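Local coordinates for protein DNA ligase (Aquifex aeolicus, PDB 3QWU) that probably joins nucleic acid ends in an ATP-dependent reaction, and binds adenosine and a calcium ion, at residues 58-63 with 228-233; 105-110 with 306-311; 235-240 with 279-284; 318-323 with 344-349. All blocks are in the same frame, centred on the assembly; numbering follows the deposited sequence.

Contact 1 of 4, residues 58-63 with 228-233; sequences GRIFLL and AKYITS
Arg59 pairs with Lys229 in a short parallel bridge at one edge of a five-stranded mixed sheet. This sheet belongs to the adenosine-binding domain, which is consistent with the nucleotidyltransferase fold of RNA and DNA ligases. Lys229 N donates to Gly58 O at 2.8 Å, and Ile60 N donates to Lys229 O at 3.2 Å. Arg59 and Ile60 pair with an antiparallel strand of the second subunit, so the sheet runs on across the interface.

Lys229 lines the adenosine pocket. Its CB leaves the same sheet face as that of Arg59 and lies against Gly58 O. Its CG sits between the backbone N and the carbonyl carbon (chi1 61°), which sets it 3.3 Å from Gly58 O. The chain turns at the CG-CD and CD-CE bonds, and CE lies over one face of the Arg59 guanidinium. NZ ends above the same group, modelled only 2.9 Å from Arg59 CZ, so the place of this tip is doubtful. Two basic ends gathered beside the nucleoside are consistent with a site for the phosphates of ATP. Ile231 CG1 meets the edge of the guanidinium, 3.7 Å from Arg59 NE.

Past Lys229 the strands part. A water bridges them, donating a hydrogen bond to Ile60 O and accepting one from Ile231 N. Tyr230 has CG anti to its backbone N (chi1 178°), and its ring runs alongside the 58-63 backbone. The ring edge faces Ile60 O, and Leu63 CB lies over one face. A second water accepts from Tyr230 OH at 2.7 Å and donates to Phe61 O at 2.6 Å.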
loop_
_atom_site.group_PDB
_atom_site.type_symbol
_atom_site.label_atom_id
_atom_site.label_comp_id
_atom_site.label_asym_id
_atom_site.label_seq_id
_atom_site.Cartn_x
_atom_site.Cartn_y
_atom_site.Cartn_z
ATOM N N GLY A 58 11.981 7.850 -16.101
ATOM C CA GLY A 58 12.353 6.954 -15.017
ATOM C C GLY A 58 13.012 7.664 -13.833
ATOM O O GLY A 58 13.515 8.798 -13.938
ATOM N N ARG A 59 12.983 6.976 -12.710
ATOM C CA ARG A 59 13.442 7.454 -11.447
ATOM C C ARG A 59 14.645 6.614 -11.090
ATOM O O ARG A 59 14.569 5.410 -11.166
ATOM C CB ARG A 59 12.316 7.232 -10.414
ATOM C CG ARG A 59 12.239 8.251 -9.251
ATOM C CD ARG A 59 10.912 8.206 -8.427
ATOM N NE ARG A 59 9.941 9.310 -8.673
ATOM C CZ ARG A 59 8.727 9.135 -9.248
ATOM N NH1 ARG A 59 7.913 10.171 -9.413
ATOM N NH2 ARG A 59 8.293 7.923 -9.690
ATOM N N ILE A 60 15.759 7.244 -10.729
ATOM C CA ILE A 60 16.823 6.545 -10.023
ATOM C C ILE A 60 16.666 6.783 -8.527
ATOM O O ILE A 60 16.234 7.885 -8.066
ATOM C CB ILE A 60 18.281 6.954 -10.428
ATOM C CG1 ILE A 60 18.475 8.461 -10.503
ATOM C CG2 ILE A 60 18.652 6.344 -11.724
ATOM C CD1 ILE A 60 19.897 8.922 -10.978
ATOM N N PHE A 61 17.065 5.767 -7.764
ATOM C CA PHE A 61 16.945 5.766 -6.298
ATOM C C PHE A 61 18.299 5.998 -5.647
ATOM O O PHE A 61 18.359 6.416 -4.479
ATOM C CB PHE A 61 16.377 4.436 -5.807
ATOM C CG PHE A 61 14.871 4.260 -6.032
ATOM C CD1 PHE A 61 14.290 4.434 -7.297
ATOM C CD2 PHE A 61 14.060 3.842 -4.969
ATOM C CE1 PHE A 61 12.893 4.259 -7.484
ATOM C CE2 PHE A 61 12.674 3.654 -5.130
ATOM C CZ PHE A 61 12.089 3.858 -6.404
ATOM N N LEU A 62 19.380 5.708 -6.372
ATOM C CA LEU A 62 20.746 5.925 -5.850
ATOM C C LEU A 62 21.309 6.976 -6.744
ATOM O O LEU A 62 21.287 6.843 -7.958
ATOM C CB LEU A 62 21.601 4.650 -5.875
ATOM C CG LEU A 62 21.339 3.659 -4.735
ATOM C CD1 LEU A 62 22.146 2.346 -4.867
ATOM C CD2 LEU A 62 21.647 4.308 -3.393
ATOM N N LEU A 63 21.714 8.087 -6.170
ATOM C CA LEU A 63 22.129 9.216 -7.002
ATOM C C LEU A 63 23.444 8.841 -7.697
ATOM O O LEU A 63 23.562 8.926 -8.914
ATOM C CB LEU A 63 22.263 10.487 -6.154
ATOM C CG LEU A 63 22.617 11.820 -6.787
ATOM C CD1 LEU A 63 21.754 12.161 -7.985
ATOM C CD2 LEU A 63 22.438 12.896 -5.676
ATOM N N ALA A 228 16.274 11.090 -16.763
ATOM C CA ALA A 228 16.079 10.432 -15.454
ATOM C C ALA A 228 15.840 11.459 -14.381
ATOM O O ALA A 228 16.379 12.528 -14.433
ATOM C CB ALA A 228 17.259 9.559 -15.090
ATOM N N LYS A 229 15.029 11.130 -13.385
ATOM C CA LYS A 229 14.707 12.094 -12.334
ATOM C C LYS A 229 15.058 11.548 -10.948
ATOM O O LYS A 229 15.056 10.319 -10.716
ATOM C CB LYS A 229 13.233 12.483 -12.388
ATOM C CG LYS A 229 12.243 11.328 -12.177
ATOM C CD LYS A 229 10.780 11.897 -12.099
ATOM C CE LYS A 229 9.736 10.987 -12.759
ATOM N NZ LYS A 229 9.345 9.760 -12.013
ATOM N N TYR A 230 15.355 12.456 -10.042
ATOM C CA TYR A 230 15.656 12.096 -8.679
ATOM C C TYR A 230 14.959 13.102 -7.762
ATOM O O TYR A 230 14.984 14.318 -8.044
ATOM C CB TYR A 230 17.163 12.077 -8.480
ATOM C CG TYR A 230 17.571 11.764 -7.096
ATOM C CD1 TYR A 230 17.821 12.780 -6.167
ATOM C CD2 TYR A 230 17.712 10.426 -6.683
ATOM C CE1 TYR A 230 18.215 12.463 -4.831
ATOM C CE2 TYR A 230 18.084 10.087 -5.389
ATOM C CZ TYR A 230 18.331 11.103 -4.447
ATOM O OH TYR A 230 18.673 10.733 -3.150
ATOM N N ILE A 231 14.325 12.576 -6.688
ATOM C CA ILE A 231 13.450 13.343 -5.774
ATOM C C ILE A 231 14.135 13.514 -4.398
ATOM O O ILE A 231 14.840 12.627 -3.907
ATOM C CB ILE A 231 12.079 12.622 -5.633
ATOM C CG1 ILE A 231 11.607 12.165 -7.051
ATOM C CG2 ILE A 231 10.972 13.483 -4.929
ATOM C CD1 ILE A 231 10.976 13.214 -8.101
ATOM N N THR A 232 13.951 14.672 -3.790
ATOM C CA THR A 232 14.479 14.911 -2.450
ATOM C C THR A 232 13.659 14.138 -1.418
ATOM O O THR A 232 12.507 13.774 -1.655
ATOM C CB THR A 232 14.443 16.385 -2.103
ATOM O OG1 THR A 232 13.077 16.871 -2.162
ATOM C CG2 THR A 232 15.372 17.198 -3.080
ATOM N N SER A 233 14.259 13.881 -0.263
ATOM C CA SER A 233 13.565 13.149 0.758
ATOM C C SER A 233 12.451 14.009 1.285
ATOM O O SER A 233 11.363 13.482 1.533
ATOM C CB SER A 233 14.492 12.729 1.865
ATOM O OG SER A 233 15.200 13.826 2.266
HETATM O O HOH W 1 14.181 9.435 -6.998
HETATM O O HOH W 2 19.613 8.196 -3.066
#

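Contact 2 of 4, residues 105-110 with 306-311; sequences CPFTTD and FTCKFR
Phe107 and Phe310 make a T-shaped stack at the centre of this contact. The edge of the Phe107 ring points at a face of Phe310, with planes 79° apart and centroids 5.6 Å apart. Phe107 CG is anti to the backbone N (chi1 165°), which carries the ring off helix 106-110 toward strand 306-310. There its CE1 atom reaches Cys308 CB at 3.8 Å. The edge of the same ring also meets Lys309 O, 3.6 Å from Phe107 CE1. Cys308 SG makes an oblique sulfur-aromatic contact with this ring. Leu319 covers part of Phe310 from helix 313-325.

Asp110 holds the end of the strand. Its OD1 uses the syn lone pair to accept from Arg311 N at 2.9 Å, in a nearly straight bond of 168°. Its OD2 has other partners, Lys312 N and Asn315 ND2. The carboxylate thus serves three donors at the start of helix 313-325. Replacing Asp110 by an alanine would probably leave Arg311 N, Lys312 N and Asn315 ND2 without this shared acceptor and free the turn to shift.

The Arg311 side is looser. Its CG lies 3.4 Å from Asp110 OD1, but the rest of the exposed chain leads away, and its long ion pair with Asp114 is weak.

At the start of the helix, Cys105 is the N-cap, and its SG accepts from Thr108 N at 3.2 Å. Helix 106-115 packs on the edge strand 303-310 of the three-stranded antiparallel sheet, joining the RNA ligase family region to the Pab1020-type C-terminal region.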
loop_
_atom_site.group_PDB
_atom_site.type_symbol
_atom_site.label_atom_id
_atom_site.label_comp_id
_atom_site.label_asym_id
_atom_site.label_seq_id
_atom_site.Cartn_x
_atom_site.Cartn_y
_atom_site.Cartn_z
ATOM N N CYS A 105 -7.206 21.594 -21.087
ATOM C CA CYS A 105 -7.404 22.103 -19.729
ATOM C C CYS A 105 -8.055 23.461 -19.806
ATOM O O CYS A 105 -7.455 24.403 -20.332
ATOM C CB CYS A 105 -6.084 22.260 -19.006
ATOM S SG CYS A 105 -6.387 22.897 -17.322
ATOM N N PRO A 106 -9.285 23.573 -19.301
ATOM C CA PRO A 106 -9.993 24.851 -19.362
ATOM C C PRO A 106 -9.336 25.939 -18.502
ATOM O O PRO A 106 -9.385 27.115 -18.840
ATOM C CB PRO A 106 -11.403 24.510 -18.834
ATOM C CG PRO A 106 -11.479 23.067 -18.743
ATOM C CD PRO A 106 -10.117 22.496 -18.728
ATOM N N PHE A 107 -8.712 25.543 -17.402
ATOM C CA PHE A 107 -8.047 26.517 -16.561
ATOM C C PHE A 107 -6.759 26.989 -17.216
ATOM O O PHE A 107 -6.598 28.199 -17.429
ATOM C CB PHE A 107 -7.774 25.950 -15.171
ATOM C CG PHE A 107 -6.785 26.748 -14.368
ATOM C CD1 PHE A 107 -7.170 27.883 -13.717
ATOM C CD2 PHE A 107 -5.475 26.341 -14.264
ATOM C CE1 PHE A 107 -6.294 28.591 -12.954
ATOM C CE2 PHE A 107 -4.575 27.064 -13.531
ATOM C CZ PHE A 107 -4.990 28.185 -12.856
ATOM N N THR A 108 -5.855 26.060 -17.527
ATOM C CA THR A 108 -4.564 26.402 -18.160
ATOM C C THR A 108 -4.779 27.142 -19.483
ATOM O O THR A 108 -4.116 28.135 -19.738
ATOM C CB THR A 108 -3.653 25.151 -18.421
ATOM O OG1 THR A 108 -3.702 24.274 -17.292
ATOM C CG2 THR A 108 -2.163 25.572 -18.802
ATOM N N THR A 109 -5.689 26.672 -20.322
ATOM C CA THR A 109 -6.008 27.376 -21.584
ATOM C C THR A 109 -6.561 28.801 -21.370
ATOM O O THR A 109 -6.191 29.709 -22.091
ATOM C CB THR A 109 -7.037 26.615 -22.447
ATOM O OG1 THR A 109 -6.539 25.326 -22.710
ATOM C CG2 THR A 109 -7.305 27.362 -23.780
ATOM N N ASP A 110 -7.464 28.974 -20.406
ATOM C CA ASP A 110 -7.986 30.307 -20.049
ATOM C C ASP A 110 -6.858 31.259 -19.616
ATOM O O ASP A 110 -6.823 32.437 -19.950
ATOM C CB ASP A 110 -8.983 30.136 -18.891
ATOM C CG ASP A 110 -9.510 31.456 -18.354
ATOM O OD1 ASP A 110 -8.721 32.190 -17.735
ATOM O OD2 ASP A 110 -10.706 31.755 -18.539
ATOM N N PHE A 306 -9.765 23.627 -3.029
ATOM C CA PHE A 306 -8.920 24.221 -4.088
ATOM C C PHE A 306 -9.418 25.582 -4.450
ATOM O O PHE A 306 -10.632 25.795 -4.391
ATOM C CB PHE A 306 -8.967 23.352 -5.330
ATOM C CG PHE A 306 -8.308 22.054 -5.130
ATOM C CD1 PHE A 306 -8.948 21.044 -4.455
ATOM C CD2 PHE A 306 -7.034 21.847 -5.557
ATOM C CE1 PHE A 306 -8.316 19.842 -4.235
ATOM C CE2 PHE A 306 -6.421 20.636 -5.364
ATOM C CZ PHE A 306 -7.044 19.650 -4.690
ATOM N N THR A 307 -8.519 26.505 -4.796
ATOM C CA THR A 307 -8.950 27.843 -5.206
ATOM C C THR A 307 -8.187 28.341 -6.420
ATOM O O THR A 307 -6.995 28.201 -6.501
ATOM C CB THR A 307 -8.863 28.887 -4.045
ATOM O OG1 THR A 307 -9.347 30.172 -4.502
ATOM C CG2 THR A 307 -7.439 29.064 -3.542
ATOM N N CYS A 308 -8.868 28.898 -7.397
ATOM C CA CYS A 308 -8.182 29.343 -8.619
ATOM C C CYS A 308 -9.007 30.396 -9.351
ATOM O O CYS A 308 -10.169 30.608 -9.024
ATOM C CB CYS A 308 -7.851 28.144 -9.498
ATOM S SG CYS A 308 -9.313 27.171 -9.971
ATOM N N LYS A 309 -8.369 31.086 -10.296
ATOM C CA LYS A 309 -8.899 32.318 -10.967
ATOM C C LYS A 309 -9.085 32.155 -12.471
ATOM O O LYS A 309 -8.202 31.624 -13.129
ATOM C CB LYS A 309 -7.850 33.400 -10.856
ATOM C CG LYS A 309 -8.114 34.480 -9.945
ATOM C CD LYS A 309 -6.787 35.239 -9.710
ATOM C CE LYS A 309 -6.580 36.368 -10.714
ATOM N NZ LYS A 309 -5.316 37.143 -10.528
ATOM N N PHE A 310 -10.160 32.672 -13.031
ATOM C CA PHE A 310 -10.335 32.614 -14.473
ATOM C C PHE A 310 -10.653 33.966 -15.055
ATOM O O PHE A 310 -11.270 34.779 -14.399
ATOM C CB PHE A 310 -11.473 31.702 -14.900
ATOM C CG PHE A 310 -11.350 30.318 -14.437
ATOM C CD1 PHE A 310 -11.492 30.013 -13.095
ATOM C CD2 PHE A 310 -11.175 29.291 -15.349
ATOM C CE1 PHE A 310 -11.405 28.698 -12.652
ATOM C CE2 PHE A 310 -11.117 27.963 -14.931
ATOM C CZ PHE A 310 -11.212 27.658 -13.580
ATOM N N ARG A 311 -10.252 34.166 -16.306
ATOM C CA ARG A 311 -10.682 35.303 -17.123
ATOM C C ARG A 311 -12.131 35.112 -17.593
ATOM O O ARG A 311 -12.892 36.087 -17.660
ATOM C CB ARG A 311 -9.743 35.477 -18.314
ATOM C CG ARG A 311 -8.275 35.550 -17.864
ATOM C CD ARG A 311 -7.353 36.023 -18.931
ATOM N NE ARG A 311 -7.373 37.477 -19.034
ATOM C CZ ARG A 311 -6.684 38.184 -19.931
ATOM N NH1 ARG A 311 -6.795 39.511 -19.927
ATOM N NH2 ARG A 311 -5.898 37.580 -20.822
#

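Contact 3 of 4, residues 235-240 with 279-284; sequences ANLMDI and EELGRA. With CA (calcium ion), chain D.
Glu280 meets Leu237 where helices 235-240 and 279-284 run side by side, with axes 28° apart and 8.9 Å apart at their closest. One residue earlier, Glu279 turns to its own helix instead. Its OE2 uses the anti lone pair to accept from Arg283 NE at 2.7 Å, in the guanidinium plane, and forms a salt bridge. Glu280 offers the aliphatic start of its side chain, with CB 3.9 Å from Leu237 CD1. Leu281 comes next. Leu237 CD2 rests on its backbone, 3.7 Å from Leu281 CA. The Leu281 CG is anti to the backbone N (chi1 175°), and its CD1 meets Ile240 CD1 at 3.7 Å. Arg283 leads away from the contact and makes a cation-pi pair with Tyr278 of the second subunit. Ala284 closes the row. Its CB rests against helix 235-240, 3.7 Å from Leu237 O and 4.2 Å from Ile240 CB.

An alanine in place of Leu237 would probably open a gap beside Glu280 CB, Leu281 and Ala284, where the two methyl groups now sit.

Asp239 points away from this seam. Its OD1 binds the calcium ion at 2.5 Å, together with two waters, Glu143 and Asp82. No hydrogen bond crosses between the two segments. The helices are therefore joined by apolar packing, while Asp239, on another side of its helix, gives OD1 to the metal.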
loop_
_atom_site.group_PDB
_atom_site.type_symbol
_atom_site.label_atom_id
_atom_site.label_comp_id
_atom_site.label_asym_id
_atom_site.label_seq_id
_atom_site.Cartn_x
_atom_site.Cartn_y
_atom_site.Cartn_z
ATOM N N ALA A 235 10.555 16.079 -0.427
ATOM C CA ALA A 235 9.393 15.980 -1.293
ATOM C C ALA A 235 8.754 14.630 -1.170
ATOM O O ALA A 235 7.557 14.512 -1.269
ATOM C CB ALA A 235 9.779 16.241 -2.729
ATOM N N ASN A 236 9.543 13.585 -1.038
ATOM C CA ASN A 236 8.992 12.265 -0.842
ATOM C C ASN A 236 8.146 12.196 0.425
ATOM O O ASN A 236 7.008 11.759 0.381
ATOM C CB ASN A 236 10.118 11.194 -0.790
ATOM C CG ASN A 236 10.662 10.866 -2.153
ATOM O OD1 ASN A 236 9.885 10.639 -3.097
ATOM N ND2 ASN A 236 11.983 10.770 -2.276
ATOM N N LEU A 237 8.686 12.709 1.531
ATOM C CA LEU A 237 7.922 12.815 2.752
ATOM C C LEU A 237 6.570 13.582 2.566
ATOM O O LEU A 237 5.517 13.092 2.943
ATOM C CB LEU A 237 8.766 13.457 3.838
ATOM C CG LEU A 237 9.865 12.561 4.368
ATOM C CD1 LEU A 237 10.860 13.393 5.184
ATOM C CD2 LEU A 237 9.275 11.399 5.157
ATOM N N MET A 238 6.643 14.773 1.985
ATOM C CA MET A 238 5.496 15.641 1.803
ATOM C C MET A 238 4.441 14.932 0.919
ATOM O O MET A 238 3.261 15.102 1.124
ATOM C CB MET A 238 5.910 16.935 1.091
ATOM C CG MET A 238 6.063 18.181 1.870
ATOM S SD MET A 238 4.889 18.553 3.246
ATOM C CE MET A 238 5.826 17.770 4.606
ATOM N N ASP A 239 4.875 14.181 -0.081
ATOM C CA ASP A 239 3.902 13.409 -0.858
ATOM C C ASP A 239 3.149 12.452 0.031
ATOM O O ASP A 239 1.931 12.364 -0.104
ATOM C CB ASP A 239 4.502 12.641 -2.017
ATOM C CG ASP A 239 4.921 13.552 -3.149
ATOM O OD1 ASP A 239 4.487 14.722 -3.200
ATOM O OD2 ASP A 239 5.694 13.084 -3.985
ATOM N N ILE A 240 3.839 11.771 0.955
ATOM C CA ILE A 240 3.140 10.799 1.762
ATOM C C ILE A 240 2.106 11.548 2.582
ATOM O O ILE A 240 0.938 11.210 2.565
ATOM C CB ILE A 240 4.096 9.961 2.618
ATOM C CG1 ILE A 240 5.031 9.192 1.717
ATOM C CG2 ILE A 240 3.300 9.006 3.450
ATOM C CD1 ILE A 240 6.027 8.334 2.430
ATOM N N GLU A 279 11.395 9.648 12.608
ATOM C CA GLU A 279 10.277 10.416 13.116
ATOM C C GLU A 279 9.547 11.097 11.973
ATOM O O GLU A 279 8.321 11.117 11.926
ATOM C CB GLU A 279 10.713 11.453 14.177
ATOM C CG GLU A 279 9.515 11.982 15.023
ATOM C CD GLU A 279 9.787 13.277 15.795
ATOM O OE1 GLU A 279 10.855 13.382 16.454
ATOM O OE2 GLU A 279 8.908 14.180 15.760
ATOM N N GLU A 280 10.299 11.649 11.040
ATOM C CA GLU A 280 9.671 12.324 9.925
ATOM C C GLU A 280 8.813 11.371 9.096
ATOM O O GLU A 280 7.652 11.702 8.773
ATOM C CB GLU A 280 10.719 13.076 9.103
ATOM C CG GLU A 280 11.207 14.368 9.797
ATOM C CD GLU A 280 12.662 14.793 9.410
ATOM O OE1 GLU A 280 13.054 14.516 8.259
ATOM O OE2 GLU A 280 13.414 15.415 10.257
ATOM N N LEU A 281 9.301 10.163 8.801
ATOM C CA LEU A 281 8.440 9.230 8.052
ATOM C C LEU A 281 7.106 8.903 8.828
ATOM O O LEU A 281 6.046 8.878 8.238
ATOM C CB LEU A 281 9.212 7.977 7.563
ATOM C CG LEU A 281 8.301 6.915 6.881
ATOM C CD1 LEU A 281 7.575 7.434 5.626
ATOM C CD2 LEU A 281 9.064 5.607 6.585
ATOM N N GLY A 282 7.191 8.693 10.143
ATOM C CA GLY A 282 6.059 8.483 11.023
ATOM C C GLY A 282 5.072 9.643 10.992
ATOM O O GLY A 282 3.851 9.461 10.889
ATOM N N ARG A 283 5.603 10.858 11.081
ATOM C CA ARG A 283 4.771 12.069 10.994
ATOM C C ARG A 283 4.125 12.221 9.686
ATOM O O ARG A 283 3.029 12.663 9.601
ATOM C CB ARG A 283 5.604 13.320 11.284
ATOM C CG ARG A 283 5.855 13.466 12.758
ATOM C CD ARG A 283 6.564 14.761 13.074
ATOM N NE ARG A 283 6.618 14.934 14.522
ATOM C CZ ARG A 283 5.594 15.318 15.287
ATOM N NH1 ARG A 283 4.382 15.609 14.766
ATOM N NH2 ARG A 283 5.786 15.406 16.607
ATOM N N ALA A 284 4.810 11.900 8.624
ATOM C CA ALA A 284 4.191 11.995 7.356
ATOM C C ALA A 284 2.904 11.141 7.335
ATOM O O ALA A 284 1.880 11.648 6.938
ATOM C CB ALA A 284 5.148 11.599 6.295
HETATM CA CA CA D . 5.586 16.946 -3.748
HETATM O O HOH W 3 6.538 15.264 -4.884
HETATM O O HOH W 4 4.170 16.238 -5.483
#

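Contact 4 of 4, residues 318-323 with 344-349; sequences ALLELL and WRLEFD
Leu319, Leu320 and Leu323 lie on helix 318-323, which runs at 21° to strand 344-349 with the two axes 10.9 Å apart at their closest. That spacing is bridged by side chains alone. Leu346 and Phe348, two apart on the strand, both point at the helix. Leu319 CD2 meets Leu346 CD2 at 4.1 Å and also lies near the ring of Phe348. Leu320 uses its CD2 as well, placing it 4.0 Å from Phe348 CB as the two side chains slide past each other in opposite directions. Phe348 CG stands between its backbone N and carbonyl carbon (chi1 71°), and the far end of the ring reaches Leu323. There Leu323 CD2 comes within 3.4 Å of Phe348 CZ, the tightest point between the segments. Leu323 crosses Phe348 at about a right angle. Phe306 of the neighbouring strand also meets this ring, with planes at about 15°.

Here a helix packs on a three-stranded antiparallel sheet of the C-terminal region. The charged residues of the strand are engaged elsewhere: Arg345 with Glu340 and Glu137, Glu347 with Arg336, and Asp349 with Arg335. The seam itself is wholly apolar, so shape and burial hold helix to strand.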
loop_
_atom_site.group_PDB
_atom_site.type_symbol
_atom_site.label_atom_id
_atom_site.label_comp_id
_atom_site.label_asym_id
_atom_site.label_seq_id
_atom_site.Cartn_x
_atom_site.Cartn_y
_atom_site.Cartn_z
ATOM N N ALA A 318 -16.537 24.873 -17.034
ATOM C CA ALA A 318 -15.951 23.775 -17.809
ATOM C C ALA A 318 -14.924 22.998 -16.979
ATOM O O ALA A 318 -14.829 21.750 -17.097
ATOM C CB ALA A 318 -15.323 24.285 -19.097
ATOM N N LEU A 319 -14.169 23.705 -16.127
ATOM C CA LEU A 319 -13.208 23.014 -15.273
ATOM C C LEU A 319 -13.902 22.088 -14.259
ATOM O O LEU A 319 -13.483 20.953 -14.130
ATOM C CB LEU A 319 -12.248 23.966 -14.553
ATOM C CG LEU A 319 -11.395 23.148 -13.560
ATOM C CD1 LEU A 319 -10.223 22.459 -14.305
ATOM C CD2 LEU A 319 -10.918 23.970 -12.417
ATOM N N LEU A 320 -14.912 22.576 -13.531
ATOM C CA LEU A 320 -15.734 21.714 -12.645
ATOM C C LEU A 320 -16.219 20.481 -13.355
ATOM O O LEU A 320 -16.137 19.373 -12.812
ATOM C CB LEU A 320 -16.981 22.428 -12.094
ATOM C CG LEU A 320 -16.700 23.556 -11.095
ATOM C CD1 LEU A 320 -17.963 24.294 -10.757
ATOM C CD2 LEU A 320 -16.013 23.078 -9.819
ATOM N N GLU A 321 -16.761 20.672 -14.557
ATOM C CA GLU A 321 -17.327 19.544 -15.307
ATOM C C GLU A 321 -16.204 18.571 -15.726
ATOM O O GLU A 321 -16.374 17.338 -15.656
ATOM C CB GLU A 321 -18.196 20.034 -16.483
ATOM C CG GLU A 321 -19.485 20.789 -15.990
ATOM C CD GLU A 321 -20.441 21.276 -17.102
ATOM O OE1 GLU A 321 -20.021 21.430 -18.277
ATOM O OE2 GLU A 321 -21.630 21.532 -16.782
ATOM N N LEU A 322 -15.039 19.100 -16.103
ATOM C CA LEU A 322 -13.908 18.198 -16.360
ATOM C C LEU A 322 -13.546 17.349 -15.114
ATOM O O LEU A 322 -13.422 16.121 -15.193
ATOM C CB LEU A 322 -12.678 18.942 -16.888
ATOM C CG LEU A 322 -11.534 17.963 -17.182
ATOM C CD1 LEU A 322 -12.044 16.885 -18.193
ATOM C CD2 LEU A 322 -10.222 18.644 -17.632
ATOM N N LEU A 323 -13.412 17.985 -13.968
ATOM C CA LEU A 323 -12.972 17.273 -12.786
ATOM C C LEU A 323 -13.988 16.209 -12.288
ATOM O O LEU A 323 -13.594 15.172 -11.804
ATOM C CB LEU A 323 -12.556 18.261 -11.688
ATOM C CG LEU A 323 -11.054 18.625 -11.646
ATOM C CD1 LEU A 323 -10.495 18.894 -12.979
ATOM C CD2 LEU A 323 -10.807 19.831 -10.749
ATOM N N TRP A 344 -12.963 35.751 -12.561
ATOM C CA TRP A 344 -13.881 34.924 -11.795
ATOM C C TRP A 344 -13.083 34.048 -10.811
ATOM O O TRP A 344 -12.248 33.255 -11.238
ATOM C CB TRP A 344 -14.693 34.084 -12.759
ATOM C CG TRP A 344 -15.624 34.937 -13.502
ATOM C CD1 TRP A 344 -15.383 35.618 -14.672
ATOM C CD2 TRP A 344 -16.953 35.272 -13.110
ATOM N NE1 TRP A 344 -16.500 36.329 -15.040
ATOM C CE2 TRP A 344 -17.475 36.141 -14.099
ATOM C CE3 TRP A 344 -17.762 34.915 -12.017
ATOM C CZ2 TRP A 344 -18.767 36.653 -14.036
ATOM C CZ3 TRP A 344 -19.061 35.428 -11.956
ATOM C CH2 TRP A 344 -19.548 36.290 -12.960
ATOM N N ARG A 345 -13.305 34.212 -9.509
ATOM C CA ARG A 345 -12.657 33.351 -8.512
ATOM C C ARG A 345 -13.434 32.039 -8.302
ATOM O O ARG A 345 -14.652 32.065 -8.084
ATOM C CB ARG A 345 -12.510 34.082 -7.184
ATOM C CG ARG A 345 -12.201 33.199 -6.023
ATOM C CD ARG A 345 -10.861 32.583 -6.155
ATOM N NE ARG A 345 -9.825 33.590 -6.076
ATOM C CZ ARG A 345 -8.529 33.345 -6.124
ATOM N NH1 ARG A 345 -8.074 32.108 -6.289
ATOM N NH2 ARG A 345 -7.679 34.351 -6.030
ATOM N N LEU A 346 -12.750 30.902 -8.418
ATOM C CA LEU A 346 -13.378 29.605 -8.135
ATOM C C LEU A 346 -12.768 28.961 -6.898
ATOM O O LEU A 346 -11.541 28.910 -6.745
ATOM C CB LEU A 346 -13.241 28.644 -9.293
ATOM C CG LEU A 346 -13.873 27.262 -9.092
ATOM C CD1 LEU A 346 -15.404 27.338 -8.987
ATOM C CD2 LEU A 346 -13.452 26.399 -10.247
ATOM N N GLU A 347 -13.636 28.474 -6.019
ATOM C CA GLU A 347 -13.211 27.660 -4.883
ATOM C C GLU A 347 -14.026 26.408 -4.927
ATOM O O GLU A 347 -15.227 26.479 -5.105
ATOM C CB GLU A 347 -13.492 28.345 -3.533
ATOM C CG GLU A 347 -12.706 29.607 -3.236
ATOM C CD GLU A 347 -12.874 30.069 -1.790
ATOM O OE1 GLU A 347 -13.277 29.268 -0.915
ATOM O OE2 GLU A 347 -12.583 31.257 -1.528
ATOM N N PHE A 348 -13.404 25.256 -4.730
ATOM C CA PHE A 348 -14.175 24.023 -4.745
ATOM C C PHE A 348 -13.545 22.937 -3.897
ATOM O O PHE A 348 -12.353 22.982 -3.578
ATOM C CB PHE A 348 -14.421 23.542 -6.191
ATOM C CG PHE A 348 -13.201 23.018 -6.879
ATOM C CD1 PHE A 348 -12.379 23.863 -7.610
ATOM C CD2 PHE A 348 -12.882 21.650 -6.831
ATOM C CE1 PHE A 348 -11.229 23.366 -8.263
ATOM C CE2 PHE A 348 -11.746 21.153 -7.481
ATOM C CZ PHE A 348 -10.910 22.001 -8.176
ATOM N N ASP A 349 -14.383 21.962 -3.549
ATOM C CA ASP A 349 -13.987 20.868 -2.722
ATOM C C ASP A 349 -13.872 19.556 -3.515
ATOM O O ASP A 349 -14.723 19.265 -4.365
ATOM C CB ASP A 349 -15.007 20.735 -1.594
ATOM C CG ASP A 349 -14.933 21.900 -0.579
ATOM O OD1 ASP A 349 -13.912 22.657 -0.546
ATOM O OD2 ASP A 349 -15.888 22.030 0.233
#

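Contact 1 opens first, at 58-63. Contact 2 opens at 105-110, before 228-233 closes contact 1 against the sheet edge, so the two cross along the chain. Contact 3 follows as strand 227-231 leads into helix 233-242, touching contact 1 through Ile231 and Asn236. It closes at 279-284, tying that helix to helix 276-299, wholly within the span of contact 2. Residues 306-311 then end contact 2, tying helix 106-115 to the C-terminal sheet. Contact 4 comes last, closes a short loop between 318-323 and 344-349, and ties helix 313-325 to that same sheet, where strands 303-310 and 343-352 are neighbours. Contacts 1 and 3 both touch the second subunit.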